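Local atomic coordinates of cadherin-related family member 2 (Mus musculus, PDB entry 5CYX), a protein that probably joins adjacent microvilli of the epithelial brush border by calcium-dependent heterophilic adhesion to CDHR5 through its extracellular cadherin repeats. Residues D97-I102 / D131-T136; L139-I144 / I160-S165; S178-L183 / S209-D214; Q299-E304 / E313-M318. One frame throughout, in Å; residues are numbered along the deposited sequence. Where two conformers were deposited one is given.

Contact 1: D97-I102 / D131-T136; sequences DRNDNI and DKDTGT. With CA (calcium ion), chain C; CA (calcium ion), chain D; CA (calcium ion), chain B.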
loop_
_atom_site.group_PDB
_atom_site.type_symbol
_atom_site.label_atom_id
_atom_site.label_comp_id
_atom_site.label_asym_id
_atom_site.label_seq_id
_atom_site.Cartn_x
_atom_site.Cartn_y
_atom_site.Cartn_z
ATOM N N ASP A 97 29.677 15.211 0.500
ATOM C CA ASP A 97 29.197 13.853 0.597
ATOM C C ASP A 97 29.300 13.174 -0.777
ATOM O O ASP A 97 28.999 13.807 -1.824
ATOM C CB ASP A 97 27.721 13.818 1.082
ATOM C CG ASP A 97 27.264 12.403 1.508
ATOM O OD1 ASP A 97 28.120 11.532 1.831
ATOM O OD2 ASP A 97 26.030 12.153 1.462
ATOM N N ARG A 98 29.760 11.919 -0.764
ATOM C CA ARG A 98 29.652 11.049 -1.989
ATOM C C ARG A 98 29.034 9.684 -1.583
ATOM O O ARG A 98 29.019 9.301 -0.355
ATOM C CB ARG A 98 31.007 10.889 -2.635
ATOM C CG ARG A 98 31.585 12.165 -3.225
ATOM C CD ARG A 98 31.016 12.388 -4.600
ATOM N NE ARG A 98 31.460 13.633 -5.205
ATOM C CZ ARG A 98 30.916 14.824 -5.027
ATOM N NH1 ARG A 98 31.409 15.861 -5.674
ATOM N NH2 ARG A 98 29.891 15.015 -4.212
ATOM N N ASN A 99 28.477 8.971 -2.558
ATOM C CA ASN A 99 27.810 7.721 -2.269
ATOM C C ASN A 99 28.805 6.557 -2.059
ATOM O O ASN A 99 28.966 5.688 -2.955
ATOM C CB ASN A 99 26.799 7.379 -3.331
ATOM C CG ASN A 99 25.858 6.316 -2.912
ATOM O OD1 ASN A 99 25.829 5.914 -1.749
ATOM N ND2 ASN A 99 25.104 5.824 -3.848
ATOM N N ASP A 100 29.444 6.555 -0.883
ATOM C CA ASP A 100 30.384 5.494 -0.491
ATOM C C ASP A 100 29.796 4.617 0.601
ATOM O O ASP A 100 30.512 3.792 1.113
ATOM C CB ASP A 100 31.716 6.099 0.023
ATOM C CG ASP A 100 31.496 7.099 1.224
ATOM O OD1 ASP A 100 30.358 7.527 1.493
ATOM O OD2 ASP A 100 32.445 7.417 1.937
ATOM N N ASN A 101 28.534 4.807 1.034
ATOM C CA ASN A 101 27.990 3.803 1.984
ATOM C C ASN A 101 26.862 2.988 1.373
ATOM O O ASN A 101 26.197 3.477 0.450
ATOM C CB ASN A 101 27.563 4.422 3.299
ATOM C CG ASN A 101 28.735 4.826 4.149
ATOM O OD1 ASN A 101 29.376 3.976 4.791
ATOM N ND2 ASN A 101 29.036 6.097 4.165
ATOM N N ILE A 102 26.729 1.730 1.850
ATOM C CA ILE A 102 25.613 0.851 1.470
ATOM C C ILE A 102 24.474 0.771 2.521
ATOM O O ILE A 102 24.697 1.004 3.731
ATOM C CB ILE A 102 26.027 -0.586 1.131
ATOM C CG1 ILE A 102 26.624 -1.322 2.364
ATOM C CG2 ILE A 102 27.083 -0.624 0.021
ATOM C CD1 ILE A 102 26.907 -2.787 2.080
ATOM N N ASP A 131 21.262 3.610 5.535
ATOM C CA ASP A 131 22.390 3.956 4.690
ATOM C C ASP A 131 22.895 5.279 5.214
ATOM O O ASP A 131 22.153 6.252 5.237
ATOM C CB ASP A 131 21.939 4.093 3.234
ATOM C CG ASP A 131 23.081 4.373 2.266
ATOM O OD1 ASP A 131 23.927 5.252 2.489
ATOM O OD2 ASP A 131 23.109 3.748 1.181
ATOM N N LYS A 132 24.163 5.306 5.600
ATOM C CA LYS A 132 24.739 6.488 6.269
ATOM C C LYS A 132 24.945 7.723 5.410
ATOM O O LYS A 132 25.193 8.785 5.953
ATOM C CB LYS A 132 26.046 6.114 6.932
ATOM C CG LYS A 132 25.819 5.109 8.046
ATOM C CD LYS A 132 26.513 5.546 9.320
ATOM C CE LYS A 132 28.022 5.289 9.259
ATOM N NZ LYS A 132 28.799 6.295 10.065
ATOM N N ASP A 133 24.842 7.613 4.078
ATOM C CA ASP A 133 25.033 8.780 3.255
ATOM C C ASP A 133 23.800 9.695 3.441
ATOM O O ASP A 133 22.806 9.300 4.047
ATOM C CB ASP A 133 25.275 8.423 1.777
ATOM C CG ASP A 133 26.484 7.478 1.615
ATOM O OD1 ASP A 133 27.555 7.759 2.222
ATOM O OD2 ASP A 133 26.272 6.440 0.993
ATOM N N THR A 134 23.906 10.906 2.900
ATOM C CA THR A 134 22.877 11.940 3.009
ATOM C C THR A 134 22.311 12.247 1.614
ATOM O O THR A 134 23.024 12.129 0.622
ATOM C CB THR A 134 23.529 13.207 3.583
ATOM O OG1 THR A 134 24.020 12.946 4.922
ATOM C CG2 THR A 134 22.506 14.410 3.641
ATOM N N GLY A 135 21.059 12.680 1.510
ATOM C CA GLY A 135 20.462 12.909 0.210
ATOM C C GLY A 135 20.070 11.582 -0.434
ATOM O O GLY A 135 19.858 10.567 0.264
ATOM N N THR A 136 19.901 11.592 -1.758
ATOM C CA THR A 136 19.409 10.395 -2.437
ATOM C C THR A 136 20.401 9.263 -2.243
ATOM O O THR A 136 20.033 8.112 -2.316
ATOM C CB THR A 136 19.148 10.604 -3.942
ATOM O OG1 THR A 136 20.364 11.004 -4.549
ATOM C CG2 THR A 136 18.078 11.770 -4.142
HETATM CA CA CA C . 29.168 9.479 2.069
HETATM CA CA CA D . 24.597 5.120 0.043
HETATM CA CA CA B . 32.590 8.410 3.872
HETATM O O HOH W 1 32.232 6.153 4.790
HETATM O O HOH W 2 25.457 2.612 5.573
#

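Contact 2: L139-I144 / I160-S165; sequences LVQYFI and ILENGS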
loop_
_atom_site.group_PDB
_atom_site.type_symbol
_atom_site.label_atom_id
_atom_site.label_comp_id
_atom_site.label_asym_id
_atom_site.label_seq_id
_atom_site.Cartn_x
_atom_site.Cartn_y
_atom_site.Cartn_z
ATOM N N LEU A 139 18.957 7.430 0.667
ATOM C CA LEU A 139 17.529 7.212 0.656
ATOM C C LEU A 139 17.289 5.779 0.148
ATOM O O LEU A 139 17.524 5.466 -1.072
ATOM C CB LEU A 139 16.888 8.218 -0.308
ATOM C CG LEU A 139 15.364 8.285 -0.314
ATOM C CD1 LEU A 139 14.842 8.602 1.097
ATOM C CD2 LEU A 139 14.911 9.361 -1.292
ATOM N N VAL A 140 16.790 4.946 1.067
ATOM C CA VAL A 140 16.683 3.524 0.876
ATOM C C VAL A 140 15.381 3.088 0.166
ATOM O O VAL A 140 14.305 3.574 0.483
ATOM C CB VAL A 140 16.865 2.794 2.220
ATOM C CG1 VAL A 140 16.910 1.295 1.990
ATOM C CG2 VAL A 140 18.169 3.256 2.874
ATOM N N GLN A 141 15.518 2.224 -0.841
ATOM C CA GLN A 141 14.402 1.577 -1.517
ATOM C C GLN A 141 14.560 0.086 -1.300
ATOM O O GLN A 141 15.698 -0.390 -1.127
ATOM C CB GLN A 141 14.439 1.853 -3.036
ATOM C CG GLN A 141 14.760 3.293 -3.410
ATOM C CD GLN A 141 14.295 3.672 -4.820
ATOM O OE1 GLN A 141 14.700 4.714 -5.382
ATOM N NE2 GLN A 141 13.416 2.862 -5.387
ATOM N N TYR A 142 13.441 -0.635 -1.313
ATOM C CA TYR A 142 13.413 -2.077 -1.117
ATOM C C TYR A 142 12.908 -2.860 -2.310
ATOM O O TYR A 142 12.037 -2.401 -3.027
ATOM C CB TYR A 142 12.512 -2.413 0.062
ATOM C CG TYR A 142 12.986 -1.745 1.322
ATOM C CD1 TYR A 142 12.578 -0.446 1.641
ATOM C CD2 TYR A 142 13.842 -2.412 2.207
ATOM C CE1 TYR A 142 13.040 0.170 2.802
ATOM C CE2 TYR A 142 14.301 -1.807 3.348
ATOM C CZ TYR A 142 13.885 -0.541 3.668
ATOM O OH TYR A 142 14.353 0.048 4.814
ATOM N N PHE A 143 13.393 -4.091 -2.438
ATOM C CA PHE A 143 13.043 -4.963 -3.568
ATOM C C PHE A 143 12.924 -6.399 -3.119
ATOM O O PHE A 143 13.728 -6.859 -2.294
ATOM C CB PHE A 143 14.110 -4.923 -4.669
ATOM C CG PHE A 143 14.394 -3.581 -5.141
ATOM C CD1 PHE A 143 13.651 -3.024 -6.207
ATOM C CD2 PHE A 143 15.359 -2.818 -4.514
ATOM C CE1 PHE A 143 13.919 -1.729 -6.627
ATOM C CE2 PHE A 143 15.609 -1.516 -4.911
ATOM C CZ PHE A 143 14.882 -0.967 -5.988
ATOM N N ILE A 144 11.914 -7.085 -3.656
ATOM C CA ILE A 144 11.777 -8.508 -3.518
ATOM C C ILE A 144 12.494 -9.130 -4.698
ATOM O O ILE A 144 12.047 -8.968 -5.825
ATOM C CB ILE A 144 10.305 -8.970 -3.487
ATOM C CG1 ILE A 144 9.647 -8.490 -2.186
ATOM C CG2 ILE A 144 10.216 -10.503 -3.572
ATOM C CD1 ILE A 144 8.140 -8.630 -2.203
ATOM N N ILE A 160 6.422 -5.197 -1.747
ATOM C CA ILE A 160 7.133 -4.457 -0.753
ATOM C C ILE A 160 7.009 -2.970 -0.985
ATOM O O ILE A 160 6.973 -2.499 -2.120
ATOM C CB ILE A 160 8.614 -4.920 -0.648
ATOM C CG1 ILE A 160 9.174 -4.466 0.681
ATOM C CG2 ILE A 160 9.426 -4.395 -1.838
ATOM C CD1 ILE A 160 10.293 -5.367 1.207
ATOM N N LEU A 161 6.877 -2.251 0.099
ATOM C CA LEU A 161 6.665 -0.787 0.076
ATOM C C LEU A 161 7.992 -0.092 0.323
ATOM O O LEU A 161 8.944 -0.670 0.893
ATOM C CB LEU A 161 5.690 -0.361 1.196
ATOM C CG LEU A 161 4.257 -0.877 1.191
ATOM C CD1 LEU A 161 3.525 -0.375 2.446
ATOM C CD2 LEU A 161 3.522 -0.417 -0.062
ATOM N N GLU A 162 8.025 1.179 -0.008
ATOM C CA GLU A 162 9.190 2.026 0.207
ATOM C C GLU A 162 9.689 2.053 1.679
ATOM O O GLU A 162 10.858 2.210 1.900
ATOM C CB GLU A 162 8.862 3.441 -0.288
ATOM C CG GLU A 162 8.698 3.509 -1.812
ATOM C CD GLU A 162 9.990 3.896 -2.500
ATOM O OE1 GLU A 162 10.525 4.955 -2.112
ATOM O OE2 GLU A 162 10.480 3.157 -3.398
ATOM N N ASN A 163 8.778 1.940 2.662
ATOM C CA ASN A 163 9.175 1.889 4.113
ATOM C C ASN A 163 9.672 0.503 4.578
ATOM O O ASN A 163 9.962 0.306 5.773
ATOM C CB ASN A 163 7.998 2.280 5.009
ATOM C CG ASN A 163 6.844 1.288 4.926
ATOM O OD1 ASN A 163 6.826 0.386 4.101
ATOM N ND2 ASN A 163 5.870 1.462 5.771
ATOM N N GLY A 164 9.723 -0.488 3.686
ATOM C CA GLY A 164 10.263 -1.822 4.075
ATOM C C GLY A 164 9.228 -2.834 4.573
ATOM O O GLY A 164 9.587 -3.954 4.962
ATOM N N SER A 165 7.944 -2.431 4.570
ATOM C CA SER A 165 6.840 -3.355 4.837
ATOM C C SER A 165 6.462 -4.215 3.629
ATOM O O SER A 165 6.165 -3.672 2.549
ATOM C CB SER A 165 5.602 -2.619 5.308
ATOM O OG SER A 165 5.792 -2.226 6.644
HETATM O O HOH W 3 12.944 3.897 2.799
#

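Contact 3: S178-L183 / S209-D214; sequences SAFYQL and SISVID. With CA (calcium ion), chain E.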
loop_
_atom_site.group_PDB
_atom_site.type_symbol
_atom_site.label_atom_id
_atom_site.label_comp_id
_atom_site.label_asym_id
_atom_site.label_seq_id
_atom_site.Cartn_x
_atom_site.Cartn_y
_atom_site.Cartn_z
ATOM N N SER A 178 0.807 -23.284 -0.443
ATOM C CA SER A 178 2.047 -23.632 0.205
ATOM C C SER A 178 1.936 -23.299 1.689
ATOM O O SER A 178 1.370 -22.276 2.053
ATOM C CB SER A 178 3.220 -22.864 -0.404
ATOM O OG SER A 178 4.438 -23.206 0.238
ATOM N N ALA A 179 2.528 -24.156 2.507
ATOM C CA ALA A 179 2.671 -23.923 3.935
ATOM C C ALA A 179 3.833 -22.973 4.270
ATOM O O ALA A 179 3.954 -22.522 5.407
ATOM C CB ALA A 179 2.886 -25.264 4.628
ATOM N N PHE A 180 4.701 -22.698 3.297
ATOM C CA PHE A 180 5.935 -21.954 3.545
ATOM C C PHE A 180 6.368 -21.149 2.320
ATOM O O PHE A 180 6.137 -21.552 1.172
ATOM C CB PHE A 180 7.063 -22.921 3.984
ATOM C CG PHE A 180 8.364 -22.242 4.377
ATOM C CD1 PHE A 180 8.563 -21.756 5.665
ATOM C CD2 PHE A 180 9.416 -22.137 3.466
ATOM C CE1 PHE A 180 9.765 -21.160 6.025
ATOM C CE2 PHE A 180 10.615 -21.537 3.820
ATOM C CZ PHE A 180 10.788 -21.045 5.095
ATOM N N TYR A 181 6.987 -20.011 2.584
ATOM C CA TYR A 181 7.644 -19.208 1.580
ATOM C C TYR A 181 8.935 -18.659 2.171
ATOM O O TYR A 181 9.021 -18.395 3.357
ATOM C CB TYR A 181 6.785 -18.051 1.068
ATOM C CG TYR A 181 5.435 -18.452 0.497
ATOM C CD1 TYR A 181 4.329 -18.560 1.322
ATOM C CD2 TYR A 181 5.264 -18.710 -0.878
ATOM C CE1 TYR A 181 3.132 -18.977 0.843
ATOM C CE2 TYR A 181 4.055 -19.113 -1.386
ATOM C CZ TYR A 181 2.993 -19.237 -0.539
ATOM O OH TYR A 181 1.776 -19.630 -0.993
ATOM N N GLN A 182 9.917 -18.492 1.308
ATOM C CA GLN A 182 11.116 -17.801 1.607
ATOM C C GLN A 182 11.296 -16.715 0.563
ATOM O O GLN A 182 11.402 -16.990 -0.633
ATOM C CB GLN A 182 12.321 -18.745 1.555
ATOM C CG GLN A 182 13.604 -18.037 1.963
ATOM C CD GLN A 182 14.823 -18.896 1.691
ATOM O OE1 GLN A 182 14.994 -19.903 2.337
ATOM N NE2 GLN A 182 15.656 -18.500 0.744
ATOM N N LEU A 183 11.399 -15.494 1.041
ATOM C CA LEU A 183 11.575 -14.332 0.209
ATOM C C LEU A 183 13.014 -13.908 0.354
ATOM O O LEU A 183 13.522 -13.840 1.490
ATOM C CB LEU A 183 10.691 -13.192 0.695
ATOM C CG LEU A 183 9.200 -13.180 0.452
ATOM C CD1 LEU A 183 8.477 -14.333 1.091
ATOM C CD2 LEU A 183 8.663 -11.871 1.010
ATOM N N SER A 209 11.713 -15.864 5.962
ATOM C CA SER A 209 11.010 -17.127 6.020
ATOM C C SER A 209 9.627 -16.946 6.604
ATOM O O SER A 209 9.489 -16.512 7.756
ATOM C CB SER A 209 11.788 -18.100 6.898
ATOM O OG SER A 209 13.074 -18.268 6.333
ATOM N N ILE A 210 8.602 -17.278 5.807
ATOM C CA ILE A 210 7.206 -17.158 6.225
ATOM C C ILE A 210 6.532 -18.504 6.432
ATOM O O ILE A 210 6.434 -19.248 5.478
ATOM C CB ILE A 210 6.418 -16.321 5.203
ATOM C CG1 ILE A 210 7.112 -14.965 5.010
ATOM C CG2 ILE A 210 4.978 -16.118 5.659
ATOM C CD1 ILE A 210 6.586 -14.184 3.867
ATOM N N SER A 211 6.085 -18.833 7.658
ATOM C CA SER A 211 5.224 -20.010 7.874
ATOM C C SER A 211 3.731 -19.617 7.772
ATOM O O SER A 211 3.309 -18.669 8.377
ATOM C CB SER A 211 5.491 -20.692 9.211
ATOM O OG SER A 211 6.876 -20.866 9.355
ATOM N N VAL A 212 2.960 -20.370 6.995
ATOM C CA VAL A 212 1.532 -20.186 6.922
ATOM C C VAL A 212 0.869 -21.166 7.840
ATOM O O VAL A 212 1.164 -22.373 7.771
ATOM C CB VAL A 212 1.022 -20.441 5.498
ATOM C CG1 VAL A 212 -0.468 -20.084 5.408
ATOM C CG2 VAL A 212 1.850 -19.623 4.516
ATOM N N ILE A 213 -0.020 -20.655 8.678
ATOM C CA ILE A 213 -0.751 -21.419 9.676
ATOM C C ILE A 213 -2.081 -21.843 9.097
ATOM O O ILE A 213 -2.872 -21.022 8.566
ATOM C CB ILE A 213 -0.998 -20.551 10.932
ATOM C CG1 ILE A 213 0.327 -20.245 11.634
ATOM C CG2 ILE A 213 -2.010 -21.180 11.897
ATOM C CD1 ILE A 213 0.186 -19.133 12.681
ATOM N N ASP A 214 -2.341 -23.133 9.187
ATOM C CA ASP A 214 -3.555 -23.715 8.655
ATOM C C ASP A 214 -4.701 -23.379 9.612
ATOM O O ASP A 214 -4.591 -23.569 10.854
ATOM C CB ASP A 214 -3.411 -25.225 8.479
ATOM C CG ASP A 214 -4.462 -25.818 7.559
ATOM O OD1 ASP A 214 -5.346 -25.060 6.969
ATOM O OD2 ASP A 214 -4.382 -27.047 7.409
HETATM CA CA CA E . -7.404 -24.361 6.133
HETATM O O HOH W 4 -6.393 -24.409 3.984
#

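Contact 4: Q299-E304 / E313-M318; sequences QVTATE and EAKASM. With CA (calcium ion), chain F.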
loop_
_atom_site.group_PDB
_atom_site.type_symbol
_atom_site.label_atom_id
_atom_site.label_comp_id
_atom_site.label_asym_id
_atom_site.label_seq_id
_atom_site.Cartn_x
_atom_site.Cartn_y
_atom_site.Cartn_z
ATOM N N GLN A 299 -27.757 -42.550 4.512
ATOM C CA GLN A 299 -26.953 -41.335 4.447
ATOM C C GLN A 299 -26.150 -41.130 5.753
ATOM O O GLN A 299 -26.730 -41.002 6.825
ATOM C CB GLN A 299 -27.825 -40.114 4.206
ATOM C CG GLN A 299 -27.024 -38.890 3.767
ATOM C CD GLN A 299 -27.888 -37.659 3.651
ATOM O OE1 GLN A 299 -28.658 -37.356 4.558
ATOM N NE2 GLN A 299 -27.779 -36.947 2.532
ATOM N N VAL A 300 -24.825 -41.070 5.612
ATOM C CA VAL A 300 -23.899 -40.799 6.679
ATOM C C VAL A 300 -23.337 -39.380 6.533
ATOM O O VAL A 300 -22.869 -38.964 5.452
ATOM C CB VAL A 300 -22.763 -41.842 6.705
ATOM C CG1 VAL A 300 -21.683 -41.454 7.706
ATOM C CG2 VAL A 300 -23.324 -43.207 7.061
ATOM N N THR A 301 -23.377 -38.666 7.654
ATOM C CA THR A 301 -22.885 -37.305 7.753
ATOM C C THR A 301 -21.696 -37.345 8.697
ATOM O O THR A 301 -21.792 -37.932 9.761
ATOM C CB THR A 301 -23.976 -36.373 8.313
ATOM O OG1 THR A 301 -25.050 -36.311 7.373
ATOM C CG2 THR A 301 -23.455 -34.975 8.560
ATOM N N ALA A 302 -20.578 -36.769 8.257
ATOM C CA ALA A 302 -19.365 -36.630 9.035
ATOM C C ALA A 302 -19.248 -35.171 9.405
ATOM O O ALA A 302 -19.405 -34.315 8.564
ATOM C CB ALA A 302 -18.159 -37.063 8.212
ATOM N N THR A 303 -18.937 -34.899 10.662
ATOM C CA THR A 303 -18.862 -33.545 11.199
ATOM C C THR A 303 -17.572 -33.439 12.020
ATOM O O THR A 303 -17.303 -34.285 12.884
ATOM C CB THR A 303 -20.067 -33.256 12.122
ATOM O OG1 THR A 303 -21.289 -33.588 11.454
ATOM C CG2 THR A 303 -20.113 -31.820 12.532
ATOM N N GLU A 304 -16.782 -32.406 11.747
ATOM C CA GLU A 304 -15.595 -32.116 12.524
ATOM C C GLU A 304 -16.018 -31.742 13.929
ATOM O O GLU A 304 -17.123 -31.271 14.150
ATOM C CB GLU A 304 -14.756 -31.024 11.873
ATOM C CG GLU A 304 -14.143 -31.502 10.563
ATOM C CD GLU A 304 -13.355 -30.456 9.797
ATOM O OE1 GLU A 304 -12.948 -29.436 10.358
ATOM O OE2 GLU A 304 -13.055 -30.683 8.622
ATOM N N GLU A 313 -20.544 -25.584 11.580
ATOM C CA GLU A 313 -20.158 -26.980 11.417
ATOM C C GLU A 313 -19.518 -27.260 10.065
ATOM O O GLU A 313 -19.998 -26.805 9.047
ATOM C CB GLU A 313 -21.348 -27.909 11.595
ATOM C CG GLU A 313 -21.964 -27.797 12.965
ATOM C CD GLU A 313 -22.913 -28.918 13.274
ATOM O OE1 GLU A 313 -23.512 -29.475 12.340
ATOM O OE2 GLU A 313 -23.047 -29.246 14.471
ATOM N N ALA A 314 -18.409 -28.004 10.104
ATOM C CA ALA A 314 -17.695 -28.464 8.934
ATOM C C ALA A 314 -18.117 -29.904 8.771
ATOM O O ALA A 314 -17.765 -30.756 9.607
ATOM C CB ALA A 314 -16.195 -28.353 9.160
ATOM N N LYS A 315 -18.876 -30.155 7.704
ATOM C CA LYS A 315 -19.581 -31.414 7.473
ATOM C C LYS A 315 -19.420 -31.902 6.059
ATOM O O LYS A 315 -19.133 -31.132 5.158
ATOM C CB LYS A 315 -21.089 -31.240 7.668
ATOM C CG LYS A 315 -21.535 -30.763 9.049
ATOM C CD LYS A 315 -23.060 -30.670 9.113
ATOM C CE LYS A 315 -23.572 -29.466 8.337
ATOM N NZ LYS A 315 -25.048 -29.532 8.180
ATOM N N ALA A 316 -19.680 -33.181 5.873
ATOM C CA ALA A 316 -19.855 -33.773 4.543
ATOM C C ALA A 316 -20.759 -34.967 4.701
ATOM O O ALA A 316 -20.879 -35.524 5.807
ATOM C CB ALA A 316 -18.524 -34.190 3.945
ATOM N N SER A 317 -21.407 -35.354 3.609
ATOM C CA SER A 317 -22.363 -36.442 3.653
ATOM C C SER A 317 -22.268 -37.366 2.456
ATOM O O SER A 317 -21.784 -36.982 1.400
ATOM C CB SER A 317 -23.781 -35.891 3.771
ATOM O OG SER A 317 -24.096 -35.120 2.637
ATOM N N MET A 318 -22.716 -38.601 2.648
ATOM C CA MET A 318 -22.887 -39.510 1.530
ATOM C C MET A 318 -23.729 -40.685 1.924
ATOM O O MET A 318 -23.950 -40.932 3.118
ATOM C CB MET A 318 -21.553 -40.028 1.008
ATOM C CG MET A 318 -20.829 -40.952 1.983
ATOM S SD MET A 318 -19.231 -41.210 1.202
ATOM C CE MET A 318 -18.835 -42.795 1.824
HETATM CA CA CA F . -11.662 -28.654 8.491
HETATM O O HOH W 5 -17.727 -28.789 12.643
HETATM O O HOH W 6 -13.140 -26.642 8.983
HETATM O O HOH W 7 -10.240 -28.275 10.507
#

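Contact 1: D97-I102 / D131-T136
Asp133 pushes its carboxylate into the linker Asp97-Ile102 and shares it between two calcium ions. Its CB passes 3.8 Å from Asp97 OD2, and CG lies about equally far from both metals. From there OD1 binds the calcium ion held also by Asp97 OD1, the carbonyl O of Arg98 and Asp100 OD1, while OD2 binds, at 2.3 Å, the one held by Asn99 OD1, Asn101 O and both carboxylate oxygens of Asp131. Each oxygen takes a hydrogen bond besides: the backbone N of Asn101 meets OD2 of Asp133 on its syn lone pair (2.8 Å), and Asn101 ND2 reaches Asp133 OD1 at 3.0 Å from above the carboxylate plane, nearly straight at 166°. This is the three-calcium junction between cadherin repeats 1 and 2, with the linker DRNDN matching the classical DXNDN motif; Glu18, Glu69 and Asp189 supply further ligands. Asp100 OD2 binds the third calcium ion, whose water accepts from Asn101 ND2. Were Asn101 an alanine, Asp133 OD1 would probably lose its amide donor and that water its ND2 partner. Asp131 OD1 accepts from the N of Asp133, an Asx turn that positions the bridging residue. Thr134 N donates to Asp97 OD2 at 2.9 Å.

Contact 2: L139-I144 / I160-S165
Tyr142 lays one face of its ring over Gly164, the last residue of the turn Leu161-Gly164, with Gly164 CA above the centre. That CH-pi contact measures 3.6 Å from Gly164 CA to the centroid of the Tyr142 ring and lies 12° off the ring normal. Val140 CG1 covers the opposite face, offset toward the rim, and the carbonyl O of Glu162 comes in at the edge, 3.1 Å from Tyr142 CE1. The type I turn is closed by a bond from Gly164 N to Leu161 O, and a CB at its glycine would crowd both the ring and the carbonyl O of Asn163. Beside the ring, Ile160 sets CD1 against Tyr142 CB at 3.9 Å, while its CB meets Ile144 CG1 at 4.0 Å, the two isoleucines crossing at a slant. With CG1 of Ile160 anti to its backbone N (chi1 -161°), CG2 is turned to the carbonyl O of Tyr142. No direct hydrogen bond joins the segments; one water donates to both Val140 O and Glu162 O. A serine at Tyr142 would probably uncover Gly164 and deprive the N of Ala129 of the phenolic oxygen to which it is hydrogen-bonded. Within cadherin repeat 2, the turn links strands 158-160 and 165-168 and packs against the outermost strand 140-148, which pairs with strand 180-189; Ile144 and Ile160 both reach Leu185 there.

Contact 3: S178-L183 / S209-D214
Ile210 has the most surface buried here, and its backbone forms a hydrogen-bonded antiparallel pair with Tyr181: Ile210 N reaches Tyr181 O at 2.7 Å, and Tyr181 N returns to Ile210 O at 3.0 Å. CG1 of Ile210 stands anti to its carbonyl carbon (chi1 -55°), which carries CD1 to Leu183 CD1, a tight methyl contact of 3.4 Å. Val212 comes next. Its N donates to Ala179 O at 2.9 Å, from above the carbonyl plane, while its CG2 touches the edge of the Tyr181 ring, 3.9 Å from Tyr181 CE1. Ile210, Tyr181 and Leu183 face the interior, where Phe158 meets all three, edge-to-face with the tyrosine ring. Ser209 works on the other surface of the sheet, where its CB meets the ring of Phe180, a contact that rests on one of two deposited conformers of the phenylalanine and is therefore doubtful. Strands 180-189 and 206-213 are the central pair of a four-strand sheet flanked by 109-115 and 140-148, as in the Greek-key beta-sandwich of cadherin repeats; just beyond strand 206-213, Asp214 OD1 binds a calcium ion at the junction with repeat 3.

Contact 4: Q299-E304 / E313-M318
Glu304 and Ala314 meet in the beta hairpin of strands 295-304 and 315-324, part of the Greek-key sandwich of cadherin repeat 3. CG of Glu304 is anti to its carbonyl carbon (chi1 -68°) and the chain then runs straight (chi2 177°), an extended course bringing the carboxylate over the methyl of Ala314, Glu304 CD lying 3.6 Å from Ala314 CB. The backbones of Val300 and Met318, and of Ala302 and Ala316, form reciprocal pairs of hydrogen bonds, the shortest from Val300 N to Met318 O at 2.6 Å. Glu304 N adds one to Ala314 O. Between that bond and the Ala302-Ala316 pair, Thr303 and Lys315 form a non-hydrogen-bonded pair, side chains alongside and pointing the same way. There Thr303 OG1 approaches Lys315 CG at 3.7 Å, and the lysine bends at chi3 (-74°), its end leading away. Thr301 shares this surface with Ser317; its OG1 is hydrogen-bonded to Ser262 on strand 257-264 and stands 3.8 Å from Ser317 CB. Val300, Ala302 and Met318 point to the opposite surface, against Phe222. Asp248, Asp250 and Leu218 help bind the calcium ion that Glu304 grips with both carboxylate oxygens, OE1 at 2.4 Å and OE2 at 2.5 Å.

The four contacts follow the chain in order down the rod of the first three extracellular cadherin repeats. Contact 1 spans the calcium-bound junction of repeats 1 and 2; contacts 2 and 3 lie within repeat 2, contact 4 within repeat 3. Contacts 1 and 2, centres about 17 Å apart, touch through Asp131 CB and Val140 CG2 (3.9 Å). Contacts 2 and 3, centres about 21 Å apart, share a sheet in which strands 140-148 and 180-189 are neighbours. Contact 4 is centred about 30 Å beyond contact 3, across the second calcium-bound junction, where Asp250 shares one calcium ion with Asp214 and another with Glu304. Calcium thus ties successive repeats together, consistent with calcium-dependent adhesion.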